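Local structure of cellulase CEL9M (Clostridium cellulolyticum, 1IA6) at residues 71-76 against 257-262; 158-163 against 213-218; 316-321 against 420-425. The protein probably hydrolyses internal beta-1,4-glucosidic linkages in cellulose and related beta-glucans, as a calcium- and zinc-containing family 9 glycoside hydrolase. All blocks are in the same frame, centred on the assembly; numbering follows the deposited sequence.

Contact 1 (71-76 against 257-262). With CA (calcium ion), chain B.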
loop_
_atom_site.group_PDB
_atom_site.type_symbol
_atom_site.label_atom_id
_atom_site.label_comp_id
_atom_site.label_asym_id
_atom_site.label_seq_id
_atom_site.Cartn_x
_atom_site.Cartn_y
_atom_site.Cartn_z
ATOM N N ALA A 71 1.875 -4.005 -1.829
ATOM C CA ALA A 71 1.547 -5.274 -2.471
ATOM C C ALA A 71 0.779 -6.176 -1.513
ATOM O O ALA A 71 -0.138 -6.889 -1.919
ATOM C CB ALA A 71 2.821 -5.975 -2.940
ATOM N N ALA A 72 1.155 -6.151 -0.237
ATOM C CA ALA A 72 0.489 -6.981 0.761
ATOM C C ALA A 72 -0.935 -6.525 1.046
ATOM O O ALA A 72 -1.837 -7.352 1.181
ATOM C CB ALA A 72 1.299 -6.999 2.062
ATOM N N ILE A 73 -1.141 -5.216 1.145
ATOM C CA ILE A 73 -2.473 -4.687 1.433
ATOM C C ILE A 73 -3.420 -4.883 0.254
ATOM O O ILE A 73 -4.607 -5.155 0.446
ATOM C CB ILE A 73 -2.412 -3.187 1.809
ATOM C CG1 ILE A 73 -1.561 -3.007 3.066
ATOM C CG2 ILE A 73 -3.822 -2.627 2.001
ATOM C CD1 ILE A 73 -1.868 -3.980 4.188
ATOM N N LEU A 74 -2.906 -4.738 -0.961
ATOM C CA LEU A 74 -3.734 -4.954 -2.146
ATOM C C LEU A 74 -4.123 -6.429 -2.198
ATOM O O LEU A 74 -5.265 -6.769 -2.501
ATOM C CB LEU A 74 -2.971 -4.579 -3.417
ATOM C CG LEU A 74 -2.788 -3.086 -3.692
ATOM C CD1 LEU A 74 -1.820 -2.904 -4.854
ATOM C CD2 LEU A 74 -4.147 -2.448 -4.010
ATOM N N GLY A 75 -3.167 -7.303 -1.897
ATOM C CA GLY A 75 -3.445 -8.731 -1.901
ATOM C C GLY A 75 -4.466 -9.095 -0.836
ATOM O O GLY A 75 -5.313 -9.960 -1.047
ATOM N N TRP A 76 -4.388 -8.431 0.315
ATOM C CA TRP A 76 -5.318 -8.690 1.407
ATOM C C TRP A 76 -6.730 -8.273 0.993
ATOM O O TRP A 76 -7.704 -8.960 1.308
ATOM C CB TRP A 76 -4.878 -7.921 2.664
ATOM C CG TRP A 76 -5.600 -8.308 3.926
ATOM C CD1 TRP A 76 -6.226 -9.492 4.183
ATOM C CD2 TRP A 76 -5.712 -7.528 5.125
ATOM N NE1 TRP A 76 -6.719 -9.502 5.465
ATOM C CE2 TRP A 76 -6.419 -8.309 6.067
ATOM C CE3 TRP A 76 -5.280 -6.246 5.495
ATOM C CZ2 TRP A 76 -6.707 -7.852 7.357
ATOM C CZ3 TRP A 76 -5.568 -5.789 6.782
ATOM C CH2 TRP A 76 -6.274 -6.593 7.695
ATOM N N ASP A 257 4.816 1.418 8.292
ATOM C CA ASP A 257 5.710 1.179 9.427
ATOM C C ASP A 257 5.078 0.442 10.602
ATOM O O ASP A 257 5.776 -0.222 11.365
ATOM C CB ASP A 257 6.279 2.513 9.932
ATOM C CG ASP A 257 7.344 2.332 11.004
ATOM O OD1 ASP A 257 8.249 1.497 10.808
ATOM O OD2 ASP A 257 7.286 3.034 12.037
ATOM N N ASP A 258 3.762 0.551 10.740
ATOM C CA ASP A 258 3.058 -0.076 11.857
ATOM C C ASP A 258 1.992 -1.074 11.411
ATOM O O ASP A 258 0.930 -0.691 10.921
ATOM C CB ASP A 258 2.436 1.025 12.730
ATOM C CG ASP A 258 1.652 0.478 13.912
ATOM O OD1 ASP A 258 1.790 -0.718 14.236
ATOM O OD2 ASP A 258 0.899 1.262 14.523
ATOM N N MET A 259 2.286 -2.359 11.584
ATOM C CA MET A 259 1.353 -3.411 11.203
ATOM C C MET A 259 0.860 -4.200 12.411
ATOM O O MET A 259 0.369 -5.316 12.268
ATOM C CB MET A 259 2.013 -4.361 10.197
ATOM C CG MET A 259 2.182 -3.766 8.806
ATOM S SD MET A 259 0.593 -3.420 8.028
ATOM C CE MET A 259 0.152 -5.063 7.447
ATOM N N TYR A 260 0.981 -3.613 13.599
ATOM C CA TYR A 260 0.540 -4.282 14.819
ATOM C C TYR A 260 -0.954 -4.568 14.877
ATOM O O TYR A 260 -1.362 -5.614 15.382
ATOM C CB TYR A 260 0.961 -3.473 16.050
ATOM C CG TYR A 260 2.415 -3.668 16.405
ATOM C CD1 TYR A 260 2.856 -4.861 16.979
ATOM C CD2 TYR A 260 3.363 -2.687 16.115
ATOM C CE1 TYR A 260 4.207 -5.072 17.250
ATOM C CE2 TYR A 260 4.715 -2.891 16.381
ATOM C CZ TYR A 260 5.127 -4.084 16.948
ATOM O OH TYR A 260 6.461 -4.296 17.199
ATOM N N VAL A 261 -1.777 -3.655 14.365
ATOM C CA VAL A 261 -3.222 -3.868 14.394
ATOM C C VAL A 261 -3.629 -4.998 13.442
ATOM O O VAL A 261 -4.367 -5.906 13.826
ATOM C CB VAL A 261 -3.988 -2.567 14.052
ATOM C CG1 VAL A 261 -5.490 -2.818 14.081
ATOM C CG2 VAL A 261 -3.624 -1.482 15.055
ATOM N N PRO A 262 -3.161 -4.958 12.184
ATOM C CA PRO A 262 -3.531 -6.039 11.262
ATOM C C PRO A 262 -3.057 -7.398 11.790
ATOM O O PRO A 262 -3.771 -8.399 11.694
ATOM C CB PRO A 262 -2.819 -5.647 9.971
ATOM C CG PRO A 262 -2.855 -4.159 10.015
ATOM C CD PRO A 262 -2.515 -3.848 11.459
HETATM CA CA CA B . 6.890 -2.389 11.225
HETATM O O HOH W 1 8.372 -1.133 9.828
HETATM O O HOH W 2 5.595 -2.183 9.179
#
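Met259 and Ile73 reach toward each other tip to tip, joining the turn beside the calcium ion to helix 64-80. Helices 64-80 and 260-271 are inner helices of the (alpha/alpha)6 barrel, three places apart, so the contact reaches across the barrel interior. At the root of the methionine, CB and CG lie on the calcium side; CG is 3.8 Å from water 2, a ligand of the metal, and the side chain also packs on Asp211 and Asp212. The chain then bends twice, at chi2 (-65°) and chi3 (-80°), which turns SD and CE away from the metal. Met259 SD lies beside the proline ring, 4.0 Å from Pro262 CG. Met259 CE meets Ile73 CD1 at 4.0 Å, with the Pro262 ring also close by. On helix 210-224, Trp215 CE2 is 3.4 Å from Met259 CE. A turn of helix further on, Trp76 CZ3 approaches Pro262 CB obliquely, to 4.2 Å. The pyrrole end of Trp76 is occupied otherwise, NE1 donating to Glu80 OE2.

Polar bonds hold the backbone from Asp257 to Tyr260. Asp257 O binds calcium at 2.4 Å together with waters 1 and 2, and Ser208, Asp211 and Asp212 also belong to the site; water 1 in turn donates to Asp257 OD1 at 2.8 Å. Asp258 OD1 accepts from Tyr260 N (3.1 Å, N-H...O 163°), an Asx turn at the start of helix 260-271, where Met259 is the N-cap residue. Met259 N is itself held by Asp211 OD2.

The chemistry thus changes along a single residue: the backbone of Met259 is bonded to a calcium-binding carboxylate, whereas its thioether methyl belongs to a buried apolar core. Metal binding would be expected to steady the position from which Met259 packs against helix 64-80.

Contact 2 (158-163 against 213-218)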
loop_
_atom_site.group_PDB
_atom_site.type_symbol
_atom_site.label_atom_id
_atom_site.label_comp_id
_atom_site.label_asym_id
_atom_site.label_seq_id
_atom_site.Cartn_x
_atom_site.Cartn_y
_atom_site.Cartn_z
ATOM N N THR A 158 7.160 -8.295 2.138
ATOM C CA THR A 158 7.306 -8.876 0.808
ATOM C C THR A 158 6.849 -10.330 0.865
ATOM O O THR A 158 6.173 -10.814 -0.039
ATOM C CB THR A 158 8.771 -8.791 0.328
ATOM O OG1 THR A 158 9.200 -7.424 0.381
ATOM C CG2 THR A 158 8.901 -9.289 -1.104
ATOM N N SER A 159 7.208 -11.019 1.943
ATOM C CA SER A 159 6.804 -12.409 2.127
ATOM C C SER A 159 5.277 -12.498 2.152
ATOM O O SER A 159 4.681 -13.352 1.491
ATOM C CB SER A 159 7.380 -12.955 3.438
ATOM O OG SER A 159 6.928 -14.276 3.698
ATOM N N ALA A 160 4.643 -11.611 2.916
ATOM C CA ALA A 160 3.187 -11.613 3.023
ATOM C C ALA A 160 2.547 -11.355 1.667
ATOM O O ALA A 160 1.558 -11.989 1.313
ATOM C CB ALA A 160 2.726 -10.558 4.033
ATOM N N ALA A 161 3.112 -10.423 0.909
ATOM C CA ALA A 161 2.580 -10.105 -0.412
ATOM C C ALA A 161 2.662 -11.327 -1.323
ATOM O O ALA A 161 1.752 -11.581 -2.114
ATOM C CB ALA A 161 3.363 -8.942 -1.028
ATOM N N LEU A 162 3.758 -12.076 -1.211
ATOM C CA LEU A 162 3.965 -13.267 -2.032
ATOM C C LEU A 162 3.057 -14.421 -1.610
ATOM O O LEU A 162 2.566 -15.170 -2.456
ATOM C CB LEU A 162 5.433 -13.699 -1.975
ATOM C CG LEU A 162 6.402 -12.789 -2.740
ATOM C CD1 LEU A 162 7.840 -13.146 -2.388
ATOM C CD2 LEU A 162 6.154 -12.923 -4.242
ATOM N N THR A 163 2.834 -14.565 -0.308
ATOM C CA THR A 163 1.957 -15.624 0.185
ATOM C C THR A 163 0.527 -15.316 -0.241
ATOM O O THR A 163 -0.225 -16.207 -0.633
ATOM C CB THR A 163 2.005 -15.731 1.716
ATOM O OG1 THR A 163 3.343 -16.030 2.125
ATOM C CG2 THR A 163 1.068 -16.843 2.210
ATOM N N LEU A 213 6.943 -9.440 11.102
ATOM C CA LEU A 213 7.227 -10.868 11.197
ATOM C C LEU A 213 5.972 -11.644 11.587
ATOM O O LEU A 213 5.682 -12.698 11.019
ATOM C CB LEU A 213 8.324 -11.134 12.231
ATOM C CG LEU A 213 9.767 -10.881 11.790
ATOM C CD1 LEU A 213 10.688 -10.976 12.997
ATOM C CD2 LEU A 213 10.171 -11.899 10.730
ATOM N N ALA A 214 5.233 -11.120 12.562
ATOM C CA ALA A 214 4.011 -11.769 13.034
ATOM C C ALA A 214 2.992 -11.824 11.904
ATOM O O ALA A 214 2.365 -12.853 11.664
ATOM C CB ALA A 214 3.440 -11.004 14.218
ATOM N N TRP A 215 2.830 -10.700 11.218
ATOM C CA TRP A 215 1.911 -10.584 10.092
ATOM C C TRP A 215 2.250 -11.601 8.995
ATOM O O TRP A 215 1.378 -12.339 8.532
ATOM C CB TRP A 215 1.979 -9.138 9.571
ATOM C CG TRP A 215 1.395 -8.856 8.218
ATOM C CD1 TRP A 215 2.091 -8.555 7.077
ATOM C CD2 TRP A 215 0.005 -8.723 7.882
ATOM N NE1 TRP A 215 1.224 -8.234 6.061
ATOM C CE2 TRP A 215 -0.061 -8.329 6.526
ATOM C CE3 TRP A 215 -1.188 -8.895 8.596
ATOM C CZ2 TRP A 215 -1.276 -8.103 5.869
ATOM C CZ3 TRP A 215 -2.398 -8.669 7.940
ATOM C CH2 TRP A 215 -2.429 -8.275 6.589
ATOM N N ALA A 216 3.517 -11.652 8.590
ATOM C CA ALA A 216 3.945 -12.588 7.555
ATOM C C ALA A 216 3.722 -14.029 8.004
ATOM O O ALA A 216 3.339 -14.885 7.209
ATOM C CB ALA A 216 5.419 -12.365 7.224
ATOM N N ALA A 217 3.958 -14.283 9.287
ATOM C CA ALA A 217 3.788 -15.615 9.851
ATOM C C ALA A 217 2.334 -16.082 9.800
ATOM O O ALA A 217 2.070 -17.250 9.518
ATOM C CB ALA A 217 4.300 -15.639 11.294
ATOM N N THR A 218 1.387 -15.182 10.061
ATOM C CA THR A 218 -0.016 -15.585 10.028
ATOM C C THR A 218 -0.436 -16.005 8.620
ATOM O O THR A 218 -1.255 -16.909 8.461
ATOM C CB THR A 218 -0.977 -14.471 10.532
ATOM O OG1 THR A 218 -0.971 -13.366 9.624
ATOM C CG2 THR A 218 -0.565 -13.998 11.924
HETATM O O HOH W 3 4.023 -14.488 4.347
#
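Ala160 of 158-163 packs against both Trp215 and Ala216 of 213-218. Ala160 and Ala216 are small enough for the backbones to come close, their CA atoms 4.7 Å apart. The apolar contacts centre on Ala160 CB, which lies 3.4 Å from Trp215 NE1 and is also near CD1 of the same indole, meeting it obliquely. Trp215 brings its five-membered ring there by holding CG anti to the backbone N (chi1 165°), while Trp76 and Trp219 pack edge-to-face with it.

Polar links run through water 3, set between the helices. It donates to Ala216 O at 3.0 Å and to Ser159 OG, and is hydrogen-bonded to Thr163 OG1 at 2.8 Å, so a buried carbonyl gains a bridge to two hydroxyl groups of the other helix. Ser159 OG is bonded to Ala184 O on helix 174-193 as well. Within 213-218, Thr218 OG1 donates back to Trp215 O at 2.8 Å.

The axes approach to 8.5 Å and run nearly parallel, at 17°. Helix 174-193 intervenes in sequence, and such parallel pairing is the arrangement of successive inner helices in the (alpha/alpha)6 barrel of family 9 glycoside hydrolases.

Contact 3 (316-321 against 420-425)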
loop_
_atom_site.group_PDB
_atom_site.type_symbol
_atom_site.label_atom_id
_atom_site.label_comp_id
_atom_site.label_asym_id
_atom_site.label_seq_id
_atom_site.Cartn_x
_atom_site.Cartn_y
_atom_site.Cartn_z
ATOM N N VAL A 316 -9.432 -1.882 7.888
ATOM C CA VAL A 316 -9.267 -2.875 8.945
ATOM C C VAL A 316 -10.599 -3.126 9.651
ATOM O O VAL A 316 -10.958 -4.271 9.929
ATOM C CB VAL A 316 -8.213 -2.419 9.983
ATOM C CG1 VAL A 316 -8.073 -3.465 11.083
ATOM C CG2 VAL A 316 -6.872 -2.200 9.292
ATOM N N MET A 317 -11.334 -2.056 9.937
ATOM C CA MET A 317 -12.628 -2.193 10.595
ATOM C C MET A 317 -13.606 -3.000 9.744
ATOM O O MET A 317 -14.386 -3.789 10.274
ATOM C CB MET A 317 -13.230 -0.819 10.892
ATOM C CG MET A 317 -12.447 -0.011 11.903
ATOM S SD MET A 317 -13.232 1.577 12.222
ATOM C CE MET A 317 -12.508 1.989 13.821
ATOM N N LEU A 318 -13.572 -2.809 8.428
ATOM C CA LEU A 318 -14.482 -3.553 7.555
ATOM C C LEU A 318 -14.112 -5.030 7.445
ATOM O O LEU A 318 -14.987 -5.882 7.283
ATOM C CB LEU A 318 -14.540 -2.918 6.161
ATOM C CG LEU A 318 -15.197 -1.535 6.107
ATOM C CD1 LEU A 318 -15.368 -1.114 4.660
ATOM C CD2 LEU A 318 -16.550 -1.571 6.808
ATOM N N VAL A 319 -12.822 -5.342 7.526
ATOM C CA VAL A 319 -12.401 -6.739 7.465
ATOM C C VAL A 319 -12.902 -7.399 8.747
ATOM O O VAL A 319 -13.417 -8.518 8.729
ATOM C CB VAL A 319 -10.865 -6.864 7.381
ATOM C CG1 VAL A 319 -10.453 -8.329 7.454
ATOM C CG2 VAL A 319 -10.374 -6.248 6.082
ATOM N N TYR A 320 -12.757 -6.686 9.860
ATOM C CA TYR A 320 -13.206 -7.174 11.158
ATOM C C TYR A 320 -14.715 -7.427 11.137
ATOM O O TYR A 320 -15.195 -8.413 11.699
ATOM C CB TYR A 320 -12.878 -6.141 12.241
ATOM C CG TYR A 320 -13.376 -6.501 13.618
ATOM C CD1 TYR A 320 -12.717 -7.455 14.391
ATOM C CD2 TYR A 320 -14.508 -5.887 14.152
ATOM C CE1 TYR A 320 -13.173 -7.786 15.669
ATOM C CE2 TYR A 320 -14.973 -6.211 15.425
ATOM C CZ TYR A 320 -14.299 -7.159 16.177
ATOM O OH TYR A 320 -14.746 -7.472 17.444
ATOM N N CYS A 321 -15.458 -6.537 10.483
ATOM C CA CYS A 321 -16.914 -6.662 10.415
ATOM C C CYS A 321 -17.442 -7.883 9.664
ATOM O O CYS A 321 -18.623 -8.212 9.769
ATOM C CB CYS A 321 -17.527 -5.391 9.821
ATOM S SG CYS A 321 -17.548 -4.005 10.978
ATOM N N VAL A 420 -8.060 1.079 -1.998
ATOM C CA VAL A 420 -8.629 -0.033 -2.750
ATOM C C VAL A 420 -9.352 -0.977 -1.792
ATOM O O VAL A 420 -10.481 -1.393 -2.050
ATOM C CB VAL A 420 -7.542 -0.825 -3.504
ATOM C CG1 VAL A 420 -8.161 -2.043 -4.178
ATOM C CG2 VAL A 420 -6.878 0.064 -4.542
ATOM N N GLY A 421 -8.697 -1.302 -0.681
ATOM C CA GLY A 421 -9.289 -2.199 0.298
ATOM C C GLY A 421 -10.595 -1.714 0.906
ATOM O O GLY A 421 -11.570 -2.464 0.965
ATOM N N VAL A 422 -10.628 -0.465 1.365
ATOM C CA VAL A 422 -11.844 0.062 1.972
ATOM C C VAL A 422 -12.983 0.159 0.956
ATOM O O VAL A 422 -14.139 -0.102 1.291
ATOM C CB VAL A 422 -11.602 1.451 2.647
ATOM C CG1 VAL A 422 -11.423 2.538 1.605
ATOM C CG2 VAL A 422 -12.764 1.777 3.582
ATOM N N LEU A 423 -12.668 0.527 -0.282
ATOM C CA LEU A 423 -13.702 0.617 -1.309
ATOM C C LEU A 423 -14.265 -0.774 -1.612
ATOM O O LEU A 423 -15.468 -0.935 -1.823
ATOM C CB LEU A 423 -13.143 1.262 -2.579
ATOM C CG LEU A 423 -12.940 2.780 -2.478
ATOM C CD1 LEU A 423 -12.258 3.312 -3.727
ATOM C CD2 LEU A 423 -14.296 3.454 -2.283
ATOM N N ALA A 424 -13.399 -1.781 -1.632
ATOM C CA ALA A 424 -13.855 -3.145 -1.889
ATOM C C ALA A 424 -14.790 -3.555 -0.752
ATOM O O ALA A 424 -15.815 -4.207 -0.975
ATOM C CB ALA A 424 -12.663 -4.102 -1.971
ATOM N N GLY A 425 -14.437 -3.161 0.467
ATOM C CA GLY A 425 -15.268 -3.483 1.614
ATOM C C GLY A 425 -16.578 -2.712 1.594
ATOM O O GLY A 425 -17.618 -3.233 1.994
#
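Leu318 of 316-321 carries this buried contact, pressing one methyl, CD1, onto Val422 and Gly425 of helix 413-429. At the start of 420-425, Val420 turns to another neighbour, packing on Leu10 and Ser13 of helix 6-15. Gly421 O then accepts the backbone hydrogen bond from Gly425 N. Val422 offers Leu318 CD1 two surfaces: its carbonyl O at 3.7 Å and its CG2 methyl at 4.0 Å. CG2 is the branch anti to the backbone N, whereas CG1 takes the position between N and the carbonyl carbon (chi1 73°); the valine also touches Val337 on helix 327-341.

This packing joins two inner helices that are neighbours round the (alpha/alpha)6 barrel, 306-323 and the last helix of the chain, 413-429. Leu423 points away from 316-321, packing on Ala9 and Ser13 of helix 6-15. Ala424 follows, its carbonyl bonded to Ser84 OG. At Gly425 the leucine meets bare backbone: Leu318 CD1 lies 3.7 Å from Gly425 C. Having no side chain, Gly425 lets CD1 rest against its backbone, and the CA atoms of Leu318 and Gly425 are 6.0 Å apart.

Contact 2 falls, in chain order, between the two segments of contact 1, and contact 3 follows both. The centres of contacts 1 and 2 are about 9 Å apart, those of contacts 1 and 3 about 12 Å, and those of contacts 2 and 3 about 19 Å. Contacts 2 and 3 do not touch each other and pair neighbouring helices, 152-169 with 210-224 and 306-323 with 413-429. Contact 1 spans the barrel interior between helices 64-80 and 260-271 and touches both pairs: Ala71 packs on Ala161, and Leu74 on Val420. Contacts 2 and 3 are thus connected through it, with the calcium site beside its 257-262 segment. Together the three use all six inner helices of the barrel.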